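Side-chain contact in PRESAN domain-containing protein (Plasmodium falciparum, PDB 7D2W), which is of unknown function but, as a PHIST-family protein with a signal sequence and a four-helix-bundle PRESAN domain, probably serves in protein binding: residues K88-R91 against G92-P95. Sequence-based numbering, arbitrary orientation.
Sequences KNLR and GIAP
Leu90 and Ile93, three residues apart along the chain, meet through their outermost methyls, Leu90 CD2 lying 3.9 Å from Ile93 CD1 where the two branched chains cross obliquely. Leu90 is buried, against Tyr171 of helix 149-181 and Trp117, Cys120 and Cys124 of helix 117-144; a leucine suits that interhelical layer. Ile93 sets CG1 between its own N and carbonyl carbon (chi1 68°), and this branch also passes the backbone, Ile93 CG1 being 3.5 Å from Leu90 O. Backbone bonds show the helix running out. Gly92 N still makes an i to i-4 bond to Lys88 O at 3.2 Å, with a weak second one to Asn89 O. Leu90 O then takes two donors: Ala94 N at 2.9 Å and, more weakly, Ile93 N. This is the weakly bonded C-terminal turn of helix 65-93, one of the long helices of the PRESAN four-helix bundle. Past it Ala94 turns to an extended backbone (psi 146°), and Pro95, which has no N-H to give to a further helical turn, fits the exit; both rest on Phe178 of helix 149-181. In Arg91, CG starts anti to the backbone N, then bends at chi2 and chi3 carry the guanidinium toward Ala94 and Pro95. Arg91 NH2 lies 3.8 Å from Ala94 CB, a small methyl that the end of the arginine can pass obliquely. Pro95 O stands at the guanidinium edge, near its plane, in a loose approach 3.7 Å from Arg91 NH2. The same arginine makes a cation-pi contact with Trp117, whose side chain also touches Ala94.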
loop_
_atom_site.group_PDB
_atom_site.type_symbol
_atom_site.label_atom_id
_atom_site.label_comp_id
_atom_site.label_asym_id
_atom_site.label_seq_id
_atom_site.Cartn_x
_atom_site.Cartn_y
_atom_site.Cartn_z
ATOM N N LYS A 88 -1.291 -15.634 5.126
ATOM C CA LYS A 88 -2.077 -16.608 4.372
ATOM C C LYS A 88 -1.764 -16.509 2.884
ATOM O O LYS A 88 -1.547 -17.528 2.206
ATOM C CB LYS A 88 -3.572 -16.379 4.637
ATOM C CG LYS A 88 -4.545 -17.418 4.028
ATOM C CD LYS A 88 -5.994 -17.081 4.422
ATOM C CE LYS A 88 -7.018 -17.997 3.757
ATOM N NZ LYS A 88 -7.049 -19.367 4.349
ATOM N N ASN A 89 -1.712 -15.285 2.362
ATOM C CA ASN A 89 -1.446 -15.107 0.938
ATOM C C ASN A 89 -0.009 -15.478 0.591
ATOM O O ASN A 89 0.245 -16.056 -0.471
ATOM C CB ASN A 89 -1.766 -13.671 0.526
ATOM C CG ASN A 89 -3.200 -13.296 0.833
ATOM O OD1 ASN A 89 -4.069 -14.160 0.892
ATOM N ND2 ASN A 89 -3.451 -12.007 1.053
ATOM N N LEU A 90 0.944 -15.170 1.475
ATOM C CA LEU A 90 2.333 -15.529 1.210
ATOM C C LEU A 90 2.542 -17.036 1.283
ATOM O O LEU A 90 3.292 -17.607 0.478
ATOM C CB LEU A 90 3.252 -14.800 2.190
ATOM C CG LEU A 90 3.508 -13.324 1.843
ATOM C CD1 LEU A 90 4.595 -12.726 2.763
ATOM C CD2 LEU A 90 3.884 -13.140 0.373
ATOM N N ARG A 91 1.878 -17.700 2.233
ATOM C CA ARG A 91 1.970 -19.151 2.314
ATOM C C ARG A 91 1.508 -19.804 1.019
ATOM O O ARG A 91 2.067 -20.822 0.601
ATOM C CB ARG A 91 1.138 -19.659 3.494
ATOM C CG ARG A 91 1.286 -21.138 3.746
ATOM C CD ARG A 91 2.665 -21.467 4.305
ATOM N NE ARG A 91 3.557 -21.963 3.261
ATOM C CZ ARG A 91 4.530 -22.844 3.465
ATOM N NH1 ARG A 91 4.739 -23.329 4.682
ATOM N NH2 ARG A 91 5.292 -23.238 2.454
ATOM N N GLY A 92 0.518 -19.208 0.354
ATOM C CA GLY A 92 0.026 -19.767 -0.891
ATOM C C GLY A 92 1.068 -19.791 -1.991
ATOM O O GLY A 92 1.105 -20.722 -2.798
ATOM N N ILE A 93 1.926 -18.768 -2.046
ATOM C CA ILE A 93 2.897 -18.658 -3.132
ATOM C C ILE A 93 4.296 -19.075 -2.710
ATOM O O ILE A 93 5.192 -19.140 -3.557
ATOM C CB ILE A 93 2.917 -17.235 -3.718
ATOM C CG1 ILE A 93 3.482 -16.249 -2.700
ATOM C CG2 ILE A 93 1.514 -16.824 -4.146
ATOM C CD1 ILE A 93 3.421 -14.803 -3.155
ATOM N N ALA A 94 4.509 -19.366 -1.431
ATOM C CA ALA A 94 5.777 -19.918 -0.990
ATOM C C ALA A 94 6.000 -21.293 -1.624
ATOM O O ALA A 94 5.050 -22.053 -1.835
ATOM C CB ALA A 94 5.807 -20.037 0.532
ATOM N N PRO A 95 7.244 -21.640 -1.937
ATOM C CA PRO A 95 7.519 -22.952 -2.529
ATOM C C PRO A 95 7.543 -24.059 -1.484
ATOM O O PRO A 95 7.648 -23.823 -0.278
ATOM C CB PRO A 95 8.903 -22.775 -3.179
ATOM C CG PRO A 95 9.335 -21.341 -2.884
ATOM C CD PRO A 95 8.459 -20.824 -1.793
#